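Local coordinates for periplasmic solute binding protein (Pectobacterium atrosepticum, PDB 4RY1), which probably binds a sugar in the periplasm and delivers it to an ABC-type transporter, at residues Glu4-Trp9 / Gln57-Met62; Asp77-Leu82 / Leu289-Lys294; Thr125-Ala130 / Pro146-Lys151; Ser155-Gly160 / Asp214-Pro219. All coordinates share one frame; numbering follows the deposited sequence.

Interaction 1 of 4, residues Glu4-Trp9 / Gln57-Met62; sequences EIRISW and QEPDVM
Glu4 O is linked through a bridging water to Asp60 OD1. Next along the strand, Ile5 CA lies 3.5 Å from the same OD1. Arg6 N donates to this oxygen at 2.9 Å, on the anti side of the carboxylate and tilted from its plane, while Asp60 OD2 is hydrogen-bonded to Ser296 OG. The side chain of Arg6, bent at chi3 (55°), lays its guanidinium over Pro59, and NH1 and NH2 both grip Gln57 O, each at 3.0 Å and in the guanidinium plane; NE keeps a salt bridge to Glu38. Arg6 O receives Val61 N. Ile7 lies alongside Val61, CD1 to CG1 3.8 Å, on the face covered by helix 299-310. Ser8 N closes on Val61 O at 2.9 Å, and Ser8 OG, bonded to Tyr45, sits 3.4 Å from Pro59 CG. Strand 3-10 thus pairs in parallel with 61-64. It also pairs in parallel with 33-40, the beta-alpha-beta arrangement of a periplasmic binding protein lobe.

Interaction 2 of 4, residues Asp77-Leu82 / Leu289-Lys294; sequences DGFYDL and LFAISK
Lys294 reaches along the backbone of Asp77 and Gly78, its chain fully extended with CG anti to the backbone N (chi1 -161°). CB packs 3.5 Å from Gly78 O and CG stays by that oxygen; CD lies between the two carbonyl oxygens, closer to Asp77 O; CE goes on to Asp77 O, and NZ donates to it at 2.6 Å, in the carbonyl plane and on a lone pair. The Asp77 carboxylate stands apart, OD1 being 5.1 Å from Lys294 NZ. Further in, Tyr80 N donates to Ile292 O at 2.9 Å, and a water links Tyr80 O to Ile292 N. Ala291 CB sits over one face of the Phe79 ring, 4.0 Å from its centroid, in a CH-pi contact. Ile292 divides its branches: CG2 lies beside Tyr80 CB at 3.7 Å, and CD1 meets Leu82 CD2 at 3.5 Å. Both direct hydrogen bonds accept on backbone carbonyls, so the polar hold does not rest on the Asp77 carboxylate, while the Phe79, Tyr80 and Leu82 side chains add apolar packing.

Interaction 3 of 4, residues Thr125-Ala130 / Pro146-Lys151; sequences TTWDNA and PVFKQK
Phe148 fills the angle between two helices of one lobe of this periplasmic binding protein fold, where segments 125-130 and 146-151 cross at 76° with their axes 10.0 Å apart. Its ring edge points at the face of Trp127, a T-shaped pair with centroids 4.9 Å apart and planes at 72°; CZ stands over the indole, 3.6 Å from Trp127 CD2. One face of the phenyl ring receives Ala130 CB, 3.9 Å from the ring centroid, and Thr126 CG2 reaches CE2. The Phe148 chi1 of -92° departs from a staggered value, a twist that accompanies the ring's place with Ala130 against its face and Trp127 at its edge.

The next shell fixes these partners. Trp127 NE1 donates to Ala244 O, and its indole also meets Tyr122 and Tyr134, the latter edge-to-face, while Thr126 OG1 is bonded to Gly241 O. Leu152, a residue beyond the second segment, touches Thr126, Asn129 and Ala130.

Toward solvent the contact changes character. Val147 CG1 packs on Ala130 O, and the exposed Lys151 passes its chain, bent at chi2, across the C-terminal carbonyls of segment 125-130. Its CD lies 3.5 Å from Ala130 O. At its tip, NZ donates to a water at 3.1 Å, which in turn donates to Asn129 O at 3.2 Å.

Interaction 4 of 4, residues Ser155-Gly160 / Asp214-Pro219; sequences SYYPLG and DSHVIP
Tyr157 is sandwiched between His216 and Pro219 where a Schellman motif ends helix 199-214: His216, with phi at 61°, is the residue that turns the chain out of the helix. This is the tight part of the contact. The imidazole makes an offset stack with the phenol ring, centroids 4.0 Å apart and planes at 8°, while Pro219 CG comes over the opposite face, 3.5 Å from the ring centroid and almost on its normal. The CG of His216 is anti to the backbone N (chi1 -151°), which carries the ring back over Tyr157; NE2 has a weak hydrogen bond to Asp154. Tyr223 adds an edge-to-face ring to Tyr157, outside the sandwich.

Looser attachment follows along 158-160. Leu159 N gives a weak hydrogen bond to Val217 O, and the aliphatic contacts of Val217 are long, with Pro158 CB 4.1 Å from Val217 CG1. Leu159 and Ile218, side by side, are closer, CD2 to CG2 3.7 Å. Outside the contact, exposed Asp214 forms a salt bridge with Lys210. Burial is not matched by bonding everywhere, for His216 O is enclosed without a polar partner and has Pro158 CD beside it. The main chains also meet through a CA-H...O contact, Ile218 CA standing 3.3 Å from Leu159 O.

Overall arrangement
The four contacts form two groups on opposite sides of the chain's centre. Interactions 1 and 2, with centres 11 Å apart, share a sheet: strand 61-64 joins strand 3-10 to the antiparallel 284-292, through probable hydrogen bonds such as Met62 N to Ala291 O, 2.8 Å. Interactions 3 and 4, centres 10 Å apart, meet where Phe148 CD2 packs 3.5 Å from Pro158 N; Phe148 thus serves both. About 49 Å separates the centres of interactions 1 and 3. Interactions 3 and 4 both lie, in sequence, between the segments of interaction 2. A glycerol, probably from the crystallisation liquor, lies about 5 Å from the Trp127 side chain.

Interaction 1 of 4, residues Glu4-Trp9 / Gln57-Met62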
loop_
_atom_site.group_PDB
_atom_site.type_symbol
_atom_site.label_atom_id
_atom_site.label_comp_id
_atom_site.label_asym_id
_atom_site.label_seq_id
_atom_site.Cartn_x
_atom_site.Cartn_y
_atom_site.Cartn_z
ATOM N N GLU A 4 -21.459 -24.269 3.653
ATOM C CA GLU A 4 -20.480 -23.831 2.651
ATOM C C GLU A 4 -20.269 -22.311 2.660
ATOM O O GLU A 4 -21.226 -21.526 2.579
ATOM C CB GLU A 4 -20.888 -24.309 1.247
ATOM C CG GLU A 4 -19.888 -23.985 0.141
ATOM C CD GLU A 4 -20.361 -24.463 -1.219
ATOM O OE1 GLU A 4 -20.364 -23.667 -2.182
ATOM O OE2 GLU A 4 -20.740 -25.645 -1.323
ATOM N N ILE A 5 -18.996 -21.921 2.749
ATOM C CA ILE A 5 -18.580 -20.530 2.642
ATOM C C ILE A 5 -17.521 -20.350 1.559
ATOM O O ILE A 5 -16.654 -21.202 1.340
ATOM C CB ILE A 5 -18.125 -19.910 3.972
ATOM C CG1 ILE A 5 -16.918 -20.624 4.531
ATOM C CG2 ILE A 5 -19.261 -19.976 4.998
ATOM C CD1 ILE A 5 -16.312 -19.912 5.726
ATOM N N ARG A 6 -17.606 -19.218 0.888
ATOM C CA ARG A 6 -16.697 -18.858 -0.195
ATOM C C ARG A 6 -15.785 -17.737 0.281
ATOM O O ARG A 6 -16.209 -16.868 1.045
ATOM C CB ARG A 6 -17.496 -18.335 -1.383
ATOM C CG ARG A 6 -18.379 -19.377 -2.043
ATOM C CD ARG A 6 -19.440 -18.711 -2.894
ATOM N NE ARG A 6 -18.819 -17.825 -3.861
ATOM C CZ ARG A 6 -19.386 -16.728 -4.358
ATOM N NH1 ARG A 6 -20.619 -16.377 -4.001
ATOM N NH2 ARG A 6 -18.701 -15.968 -5.194
ATOM N N ILE A 7 -14.520 -17.807 -0.108
ATOM C CA ILE A 7 -13.514 -16.767 0.254
ATOM C C ILE A 7 -12.695 -16.380 -0.970
ATOM O O ILE A 7 -12.194 -17.248 -1.684
ATOM C CB ILE A 7 -12.589 -17.209 1.434
ATOM C CG1 ILE A 7 -11.547 -16.138 1.726
ATOM C CG2 ILE A 7 -11.956 -18.548 1.168
ATOM C CD1 ILE A 7 -10.812 -16.354 3.042
ATOM N N SER A 8 -12.612 -15.078 -1.225
ATOM C CA SER A 8 -11.761 -14.544 -2.269
ATOM C C SER A 8 -10.585 -13.729 -1.768
ATOM O O SER A 8 -10.658 -13.038 -0.742
ATOM C CB SER A 8 -12.553 -13.702 -3.275
ATOM O OG SER A 8 -13.070 -12.478 -2.726
ATOM N N TRP A 9 -9.523 -13.781 -2.543
ATOM C CA TRP A 9 -8.360 -12.931 -2.317
ATOM C C TRP A 9 -7.524 -12.810 -3.589
ATOM O O TRP A 9 -7.771 -13.516 -4.554
ATOM C CB TRP A 9 -7.482 -13.456 -1.142
ATOM C CG TRP A 9 -6.690 -14.707 -1.471
ATOM C CD1 TRP A 9 -5.425 -14.763 -1.955
ATOM C CD2 TRP A 9 -7.146 -16.052 -1.382
ATOM N NE1 TRP A 9 -5.045 -16.058 -2.137
ATOM C CE2 TRP A 9 -6.082 -16.880 -1.810
ATOM C CE3 TRP A 9 -8.347 -16.650 -0.978
ATOM C CZ2 TRP A 9 -6.187 -18.267 -1.880
ATOM C CZ3 TRP A 9 -8.448 -18.030 -1.043
ATOM C CH2 TRP A 9 -7.359 -18.830 -1.467
ATOM N N GLN A 57 -23.683 -11.667 -5.781
ATOM C CA GLN A 57 -22.941 -12.905 -6.070
ATOM C C GLN A 57 -21.570 -12.983 -5.358
ATOM O O GLN A 57 -20.794 -13.885 -5.618
ATOM C CB GLN A 57 -22.712 -13.082 -7.578
ATOM C CG GLN A 57 -23.969 -13.131 -8.429
ATOM C CD GLN A 57 -24.997 -14.095 -7.896
ATOM O OE1 GLN A 57 -26.027 -13.688 -7.365
ATOM N NE2 GLN A 57 -24.713 -15.385 -8.011
ATOM N N GLU A 58 -21.266 -12.006 -4.521
ATOM C CA GLU A 58 -19.950 -11.949 -3.897
ATOM C C GLU A 58 -19.735 -13.095 -2.886
ATOM O O GLU A 58 -20.686 -13.634 -2.310
ATOM C CB GLU A 58 -19.767 -10.599 -3.223
ATOM C CG GLU A 58 -20.617 -10.338 -1.992
ATOM C CD GLU A 58 -22.011 -9.765 -2.259
ATOM O OE1 GLU A 58 -22.586 -9.947 -3.366
ATOM O OE2 GLU A 58 -22.529 -9.154 -1.320
ATOM N N PRO A 59 -18.466 -13.449 -2.653
ATOM C CA PRO A 59 -18.182 -14.451 -1.651
ATOM C C PRO A 59 -18.498 -14.022 -0.239
ATOM O O PRO A 59 -18.623 -12.840 0.064
ATOM C CB PRO A 59 -16.687 -14.698 -1.792
ATOM C CG PRO A 59 -16.175 -13.817 -2.852
ATOM C CD PRO A 59 -17.256 -12.886 -3.255
ATOM N N ASP A 60 -18.608 -15.009 0.637
ATOM C CA ASP A 60 -18.910 -14.755 2.058
ATOM C C ASP A 60 -17.824 -13.932 2.749
ATOM O O ASP A 60 -18.119 -13.095 3.594
ATOM C CB ASP A 60 -19.107 -16.069 2.809
ATOM C CG ASP A 60 -20.224 -16.901 2.215
ATOM O OD1 ASP A 60 -19.962 -17.646 1.253
ATOM O OD2 ASP A 60 -21.367 -16.728 2.666
ATOM N N VAL A 61 -16.576 -14.270 2.426
ATOM C CA VAL A 61 -15.395 -13.561 2.934
ATOM C C VAL A 61 -14.610 -13.011 1.754
ATOM O O VAL A 61 -14.276 -13.746 0.814
ATOM C CB VAL A 61 -14.481 -14.454 3.792
ATOM C CG1 VAL A 61 -13.228 -13.697 4.271
ATOM C CG2 VAL A 61 -15.239 -14.952 4.996
ATOM N N MET A 62 -14.315 -11.713 1.814
ATOM C CA MET A 62 -13.565 -11.050 0.741
ATOM C C MET A 62 -12.333 -10.365 1.305
ATOM O O MET A 62 -12.430 -9.599 2.264
ATOM C CB MET A 62 -14.419 -9.959 0.100
ATOM C CG MET A 62 -15.695 -10.448 -0.577
ATOM S SD MET A 62 -17.056 -9.186 -0.702
ATOM C CE MET A 62 -17.705 -9.432 0.984
HETATM O O HOH W 1 -21.596 -19.408 0.108
#

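Interaction 2 of 4, residues Asp77-Leu82 / Leu289-Lys294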
loop_
_atom_site.group_PDB
_atom_site.type_symbol
_atom_site.label_atom_id
_atom_site.label_comp_id
_atom_site.label_asym_id
_atom_site.label_seq_id
_atom_site.Cartn_x
_atom_site.Cartn_y
_atom_site.Cartn_z
ATOM N N ASP A 77 -23.834 -0.196 -0.108
ATOM C CA ASP A 77 -24.656 -0.941 0.842
ATOM C C ASP A 77 -23.898 -1.320 2.103
ATOM O O ASP A 77 -24.509 -1.648 3.109
ATOM C CB ASP A 77 -25.161 -2.249 0.232
ATOM C CG ASP A 77 -26.076 -2.046 -0.958
ATOM O OD1 ASP A 77 -26.757 -0.999 -1.039
ATOM O OD2 ASP A 77 -26.153 -2.968 -1.811
ATOM N N GLY A 78 -22.570 -1.302 2.042
ATOM C CA GLY A 78 -21.766 -1.748 3.158
ATOM C C GLY A 78 -21.670 -3.254 3.236
ATOM O O GLY A 78 -22.332 -4.008 2.517
ATOM N N PHE A 79 -20.800 -3.665 4.128
ATOM C CA PHE A 79 -20.561 -5.056 4.422
ATOM C C PHE A 79 -21.271 -5.463 5.711
ATOM O O PHE A 79 -21.857 -4.621 6.438
ATOM C CB PHE A 79 -19.051 -5.303 4.466
ATOM C CG PHE A 79 -18.377 -5.090 3.135
ATOM C CD1 PHE A 79 -18.655 -5.917 2.047
ATOM C CD2 PHE A 79 -17.515 -4.027 2.932
ATOM C CE1 PHE A 79 -18.064 -5.712 0.818
ATOM C CE2 PHE A 79 -16.912 -3.835 1.694
ATOM C CZ PHE A 79 -17.182 -4.681 0.640
ATOM N N TYR A 80 -21.234 -6.759 6.005
ATOM C CA TYR A 80 -21.735 -7.228 7.278
ATOM C C TYR A 80 -20.969 -6.553 8.425
ATOM O O TYR A 80 -19.727 -6.511 8.416
ATOM C CB TYR A 80 -21.619 -8.738 7.345
ATOM C CG TYR A 80 -22.095 -9.364 8.631
ATOM C CD1 TYR A 80 -23.399 -9.833 8.751
ATOM C CD2 TYR A 80 -21.220 -9.569 9.708
ATOM C CE1 TYR A 80 -23.839 -10.449 9.910
ATOM C CE2 TYR A 80 -21.656 -10.164 10.866
ATOM C CZ TYR A 80 -22.963 -10.616 10.963
ATOM O OH TYR A 80 -23.338 -11.236 12.135
ATOM N N ASP A 81 -21.706 -6.054 9.407
ATOM C CA ASP A 81 -21.099 -5.340 10.531
ATOM C C ASP A 81 -20.374 -6.309 11.465
ATOM O O ASP A 81 -20.991 -7.056 12.235
ATOM C CB ASP A 81 -22.176 -4.578 11.288
ATOM C CG ASP A 81 -21.657 -3.800 12.468
ATOM O OD1 ASP A 81 -20.431 -3.754 12.716
ATOM O OD2 ASP A 81 -22.531 -3.235 13.176
ATOM N N LEU A 82 -19.043 -6.271 11.412
ATOM C CA LEU A 82 -18.224 -7.215 12.191
ATOM C C LEU A 82 -18.329 -7.057 13.707
ATOM O O LEU A 82 -18.000 -7.983 14.439
ATOM C CB LEU A 82 -16.762 -7.134 11.788
ATOM C CG LEU A 82 -16.449 -7.460 10.323
ATOM C CD1 LEU A 82 -14.948 -7.402 10.114
ATOM C CD2 LEU A 82 -16.948 -8.824 9.891
ATOM N N LEU A 289 -8.057 -5.831 4.249
ATOM C CA LEU A 289 -9.054 -6.198 5.252
ATOM C C LEU A 289 -9.704 -7.477 4.791
ATOM O O LEU A 289 -9.756 -7.730 3.590
ATOM C CB LEU A 289 -10.189 -5.152 5.363
ATOM C CG LEU A 289 -9.836 -3.664 5.366
ATOM C CD1 LEU A 289 -11.091 -2.794 5.285
ATOM C CD2 LEU A 289 -9.136 -3.344 6.632
ATOM N N PHE A 290 -10.245 -8.247 5.733
ATOM C CA PHE A 290 -11.252 -9.247 5.401
ATOM C C PHE A 290 -12.618 -8.702 5.790
ATOM O O PHE A 290 -12.814 -8.249 6.922
ATOM C CB PHE A 290 -11.037 -10.580 6.120
ATOM C CG PHE A 290 -9.984 -11.461 5.500
ATOM C CD1 PHE A 290 -10.019 -11.811 4.150
ATOM C CD2 PHE A 290 -8.978 -12.008 6.293
ATOM C CE1 PHE A 290 -9.042 -12.640 3.597
ATOM C CE2 PHE A 290 -8.029 -12.836 5.743
ATOM C CZ PHE A 290 -8.041 -13.143 4.404
ATOM N N ALA A 291 -13.542 -8.753 4.825
ATOM C CA ALA A 291 -14.937 -8.334 5.004
ATOM C C ALA A 291 -15.854 -9.529 4.784
ATOM O O ALA A 291 -15.536 -10.430 4.029
ATOM C CB ALA A 291 -15.283 -7.237 4.007
ATOM N N ILE A 292 -16.993 -9.507 5.462
ATOM C CA ILE A 292 -18.066 -10.496 5.296
ATOM C C ILE A 292 -19.201 -9.882 4.450
ATOM O O ILE A 292 -19.577 -8.739 4.648
ATOM C CB ILE A 292 -18.607 -10.977 6.652
ATOM C CG1 ILE A 292 -17.497 -11.670 7.445
ATOM C CG2 ILE A 292 -19.809 -11.898 6.487
ATOM C CD1 ILE A 292 -17.878 -12.089 8.859
ATOM N N SER A 293 -19.723 -10.686 3.529
ATOM C CA SER A 293 -20.821 -10.270 2.661
ATOM C C SER A 293 -22.009 -9.838 3.480
ATOM O O SER A 293 -22.381 -10.520 4.425
ATOM C CB SER A 293 -21.272 -11.405 1.754
ATOM O OG SER A 293 -22.504 -11.060 1.120
ATOM N N LYS A 294 -22.617 -8.719 3.075
ATOM C CA LYS A 294 -23.723 -8.120 3.812
ATOM C C LYS A 294 -24.808 -9.161 4.016
ATOM O O LYS A 294 -25.396 -9.231 5.097
ATOM C CB LYS A 294 -24.285 -6.862 3.115
ATOM C CG LYS A 294 -25.112 -5.975 4.066
ATOM C CD LYS A 294 -25.769 -4.778 3.394
ATOM C CE LYS A 294 -26.295 -3.761 4.420
ATOM N NZ LYS A 294 -26.900 -2.559 3.776
HETATM O O HOH W 2 -17.377 -7.118 7.037
#

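Interaction 3 of 4, residues Thr125-Ala130 / Pro146-Lys151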
loop_
_atom_site.group_PDB
_atom_site.type_symbol
_atom_site.label_atom_id
_atom_site.label_comp_id
_atom_site.label_asym_id
_atom_site.label_seq_id
_atom_site.Cartn_x
_atom_site.Cartn_y
_atom_site.Cartn_z
ATOM N N THR A 125 24.163 -2.285 -2.388
ATOM C CA THR A 125 25.322 -2.431 -3.273
ATOM C C THR A 125 25.462 -1.208 -4.176
ATOM O O THR A 125 26.526 -0.609 -4.308
ATOM C CB THR A 125 25.215 -3.716 -4.107
ATOM O OG1 THR A 125 25.047 -4.828 -3.222
ATOM C CG2 THR A 125 26.461 -3.948 -4.966
ATOM N N THR A 126 24.360 -0.828 -4.785
ATOM C CA THR A 126 24.357 0.347 -5.663
ATOM C C THR A 126 24.715 1.672 -4.961
ATOM O O THR A 126 25.533 2.444 -5.462
ATOM C CB THR A 126 23.021 0.482 -6.391
ATOM O OG1 THR A 126 22.676 -0.786 -6.963
ATOM C CG2 THR A 126 23.144 1.524 -7.477
ATOM N N TRP A 127 24.090 1.943 -3.818
ATOM C CA TRP A 127 24.402 3.156 -3.042
ATOM C C TRP A 127 25.888 3.205 -2.622
ATOM O O TRP A 127 26.540 4.254 -2.708
ATOM C CB TRP A 127 23.479 3.249 -1.809
ATOM C CG TRP A 127 22.085 3.734 -2.168
ATOM C CD1 TRP A 127 21.046 2.979 -2.709
ATOM C CD2 TRP A 127 21.591 5.083 -2.080
ATOM N NE1 TRP A 127 19.958 3.776 -2.915
ATOM C CE2 TRP A 127 20.255 5.067 -2.551
ATOM C CE3 TRP A 127 22.135 6.304 -1.646
ATOM C CZ2 TRP A 127 19.466 6.207 -2.608
ATOM C CZ3 TRP A 127 21.332 7.450 -1.707
ATOM C CH2 TRP A 127 20.011 7.385 -2.186
ATOM N N ASP A 128 26.402 2.062 -2.183
ATOM C CA ASP A 128 27.826 1.901 -1.806
ATOM C C ASP A 128 28.746 2.136 -3.026
ATOM O O ASP A 128 29.759 2.830 -2.921
ATOM C CB ASP A 128 28.093 0.510 -1.196
ATOM C CG ASP A 128 27.577 0.374 0.236
ATOM O OD1 ASP A 128 27.177 1.395 0.836
ATOM O OD2 ASP A 128 27.581 -0.763 0.750
ATOM N N ASN A 129 28.373 1.593 -4.184
ATOM C CA ASN A 129 29.140 1.823 -5.427
ATOM C C ASN A 129 29.148 3.301 -5.864
ATOM O O ASN A 129 30.149 3.799 -6.369
ATOM C CB ASN A 129 28.637 0.926 -6.568
ATOM C CG ASN A 129 28.943 -0.552 -6.346
ATOM O OD1 ASN A 129 29.747 -0.927 -5.484
ATOM N ND2 ASN A 129 28.332 -1.400 -7.161
ATOM N N ALA A 130 28.024 3.983 -5.677
ATOM C CA ALA A 130 27.943 5.443 -5.905
ATOM C C ALA A 130 28.718 6.279 -4.878
ATOM O O ALA A 130 29.007 7.441 -5.128
ATOM C CB ALA A 130 26.493 5.899 -5.919
ATOM N N PRO A 146 22.622 13.477 -8.927
ATOM C CA PRO A 146 23.747 13.815 -9.814
ATOM C C PRO A 146 24.971 12.980 -9.558
ATOM O O PRO A 146 25.748 12.698 -10.481
ATOM C CB PRO A 146 24.038 15.267 -9.454
ATOM C CG PRO A 146 22.706 15.796 -9.043
ATOM C CD PRO A 146 22.090 14.677 -8.262
ATOM N N VAL A 147 25.159 12.590 -8.307
ATOM C CA VAL A 147 26.282 11.746 -7.949
ATOM C C VAL A 147 26.149 10.346 -8.584
ATOM O O VAL A 147 27.103 9.806 -9.167
ATOM C CB VAL A 147 26.485 11.654 -6.436
ATOM C CG1 VAL A 147 27.610 10.693 -6.132
ATOM C CG2 VAL A 147 26.774 13.026 -5.815
ATOM N N PHE A 148 24.971 9.753 -8.462
ATOM C CA PHE A 148 24.701 8.471 -9.137
ATOM C C PHE A 148 25.026 8.558 -10.630
ATOM O O PHE A 148 25.725 7.697 -11.188
ATOM C CB PHE A 148 23.231 8.065 -8.969
ATOM C CG PHE A 148 22.965 7.171 -7.770
ATOM C CD1 PHE A 148 23.296 7.562 -6.479
ATOM C CD2 PHE A 148 22.336 5.946 -7.939
ATOM C CE1 PHE A 148 23.034 6.727 -5.387
ATOM C CE2 PHE A 148 22.074 5.104 -6.861
ATOM C CZ PHE A 148 22.418 5.495 -5.577
ATOM N N LYS A 149 24.488 9.598 -11.252
ATOM C CA LYS A 149 24.614 9.829 -12.694
ATOM C C LYS A 149 26.088 9.952 -13.103
ATOM O O LYS A 149 26.542 9.288 -14.030
ATOM C CB LYS A 149 23.864 11.105 -13.094
ATOM C CG LYS A 149 23.797 11.327 -14.591
ATOM C CD LYS A 149 23.149 12.646 -14.945
ATOM C CE LYS A 149 23.113 12.769 -16.455
ATOM N NZ LYS A 149 22.260 13.891 -16.911
ATOM N N GLN A 150 26.829 10.781 -12.381
ATOM C CA GLN A 150 28.234 11.033 -12.724
ATOM C C GLN A 150 29.095 9.804 -12.438
ATOM O O GLN A 150 29.966 9.417 -13.233
ATOM C CB GLN A 150 28.780 12.246 -11.962
ATOM C CG GLN A 150 30.269 12.527 -12.204
ATOM C CD GLN A 150 30.609 12.827 -13.657
ATOM O OE1 GLN A 150 29.806 13.400 -14.396
ATOM N NE2 GLN A 150 31.818 12.456 -14.066
ATOM N N LYS A 151 28.853 9.189 -11.295
ATOM C CA LYS A 151 29.719 8.122 -10.808
ATOM C C LYS A 151 29.422 6.757 -11.433
ATOM O O LYS A 151 30.337 5.993 -11.761
ATOM C CB LYS A 151 29.668 8.036 -9.283
ATOM C CG LYS A 151 30.606 6.982 -8.731
ATOM C CD LYS A 151 31.467 7.501 -7.599
ATOM C CE LYS A 151 32.556 6.496 -7.267
ATOM N NZ LYS A 151 32.964 6.571 -5.840
HETATM O O HOH W 3 32.463 4.053 -4.193
#

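Interaction 4 of 4, residues Ser155-Gly160 / Asp214-Pro219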
loop_
_atom_site.group_PDB
_atom_site.type_symbol
_atom_site.label_atom_id
_atom_site.label_comp_id
_atom_site.label_asym_id
_atom_site.label_seq_id
_atom_site.Cartn_x
_atom_site.Cartn_y
_atom_site.Cartn_z
ATOM N N SER A 155 22.229 5.308 -16.427
ATOM C CA SER A 155 21.273 4.207 -16.149
ATOM C C SER A 155 20.894 4.066 -14.677
ATOM O O SER A 155 19.912 3.403 -14.358
ATOM C CB SER A 155 21.842 2.864 -16.605
ATOM O OG SER A 155 21.845 2.764 -18.008
ATOM N N TYR A 156 21.714 4.644 -13.794
ATOM C CA TYR A 156 21.603 4.456 -12.344
ATOM C C TYR A 156 20.880 5.577 -11.633
ATOM O O TYR A 156 21.201 6.744 -11.819
ATOM C CB TYR A 156 23.004 4.311 -11.752
ATOM C CG TYR A 156 23.613 2.979 -12.138
ATOM C CD1 TYR A 156 24.293 2.811 -13.343
ATOM C CD2 TYR A 156 23.465 1.874 -11.314
ATOM C CE1 TYR A 156 24.825 1.572 -13.702
ATOM C CE2 TYR A 156 23.977 0.641 -11.660
ATOM C CZ TYR A 156 24.661 0.489 -12.852
ATOM O OH TYR A 156 25.182 -0.746 -13.182
ATOM N N TYR A 157 19.937 5.192 -10.769
ATOM C CA TYR A 157 19.088 6.153 -10.063
ATOM C C TYR A 157 18.929 5.748 -8.603
ATOM O O TYR A 157 18.773 4.562 -8.308
ATOM C CB TYR A 157 17.682 6.204 -10.672
ATOM C CG TYR A 157 17.600 6.651 -12.117
ATOM C CD1 TYR A 157 17.843 5.759 -13.149
ATOM C CD2 TYR A 157 17.266 7.954 -12.448
ATOM C CE1 TYR A 157 17.751 6.153 -14.479
ATOM C CE2 TYR A 157 17.171 8.369 -13.777
ATOM C CZ TYR A 157 17.420 7.460 -14.787
ATOM O OH TYR A 157 17.291 7.869 -16.083
ATOM N N PRO A 158 18.901 6.739 -7.703
ATOM C CA PRO A 158 18.595 6.482 -6.288
ATOM C C PRO A 158 17.295 5.726 -6.031
ATOM O O PRO A 158 17.208 4.920 -5.092
ATOM C CB PRO A 158 18.483 7.904 -5.710
ATOM C CG PRO A 158 19.466 8.679 -6.514
ATOM C CD PRO A 158 19.348 8.137 -7.907
ATOM N N LEU A 159 16.305 6.013 -6.863
ATOM C CA LEU A 159 14.915 5.633 -6.608
ATOM C C LEU A 159 14.172 5.346 -7.911
ATOM O O LEU A 159 14.311 6.092 -8.883
ATOM C CB LEU A 159 14.250 6.799 -5.866
ATOM C CG LEU A 159 12.796 6.716 -5.424
ATOM C CD1 LEU A 159 12.627 5.553 -4.472
ATOM C CD2 LEU A 159 12.320 8.032 -4.804
ATOM N N GLY A 160 13.380 4.269 -7.921
ATOM C CA GLY A 160 12.481 3.976 -9.035
ATOM C C GLY A 160 11.059 4.398 -8.727
ATOM O O GLY A 160 10.761 5.055 -7.728
ATOM N N ASP A 214 14.554 16.151 -12.717
ATOM C CA ASP A 214 15.654 17.027 -13.146
ATOM C C ASP A 214 16.966 16.720 -12.396
ATOM O O ASP A 214 18.066 16.828 -12.967
ATOM C CB ASP A 214 15.269 18.498 -12.966
ATOM C CG ASP A 214 14.193 18.966 -13.943
ATOM O OD1 ASP A 214 13.878 18.266 -14.931
ATOM O OD2 ASP A 214 13.664 20.079 -13.718
ATOM N N SER A 215 16.846 16.318 -11.130
ATOM C CA SER A 215 17.996 15.924 -10.281
ATOM C C SER A 215 18.517 14.482 -10.465
ATOM O O SER A 215 19.448 14.076 -9.779
ATOM C CB SER A 215 17.680 16.115 -8.785
ATOM O OG SER A 215 17.343 17.452 -8.471
ATOM N N HIS A 216 17.913 13.717 -11.375
ATOM C CA HIS A 216 18.275 12.308 -11.590
ATOM C C HIS A 216 18.052 11.451 -10.337
ATOM O O HIS A 216 18.759 10.475 -10.106
ATOM C CB HIS A 216 19.728 12.166 -12.101
ATOM C CG HIS A 216 19.968 10.964 -12.973
ATOM N ND1 HIS A 216 20.407 9.749 -12.488
ATOM C CD2 HIS A 216 19.854 10.808 -14.316
ATOM C CE1 HIS A 216 20.536 8.894 -13.488
ATOM N NE2 HIS A 216 20.209 9.512 -14.608
ATOM N N VAL A 217 17.049 11.807 -9.536
ATOM C CA VAL A 217 16.687 10.940 -8.404
ATOM C C VAL A 217 15.852 9.753 -8.876
ATOM O O VAL A 217 16.089 8.624 -8.485
ATOM C CB VAL A 217 15.957 11.704 -7.290
ATOM C CG1 VAL A 217 15.577 10.747 -6.164
ATOM C CG2 VAL A 217 16.868 12.773 -6.725
ATOM N N ILE A 218 14.862 10.052 -9.704
ATOM C CA ILE A 218 14.026 9.039 -10.337
ATOM C C ILE A 218 14.078 9.184 -11.851
ATOM O O ILE A 218 14.293 10.275 -12.359
ATOM C CB ILE A 218 12.544 9.139 -9.897
ATOM C CG1 ILE A 218 11.867 10.392 -10.452
ATOM C CG2 ILE A 218 12.414 9.025 -8.374
ATOM C CD1 ILE A 218 10.415 10.521 -10.057
ATOM N N PRO A 219 13.859 8.089 -12.591
ATOM C CA PRO A 219 13.673 8.238 -14.032
ATOM C C PRO A 219 12.338 8.859 -14.372
ATOM O O PRO A 219 11.402 8.801 -13.575
ATOM C CB PRO A 219 13.687 6.800 -14.556
ATOM C CG PRO A 219 14.207 5.964 -13.433
ATOM C CD PRO A 219 13.730 6.682 -12.191
#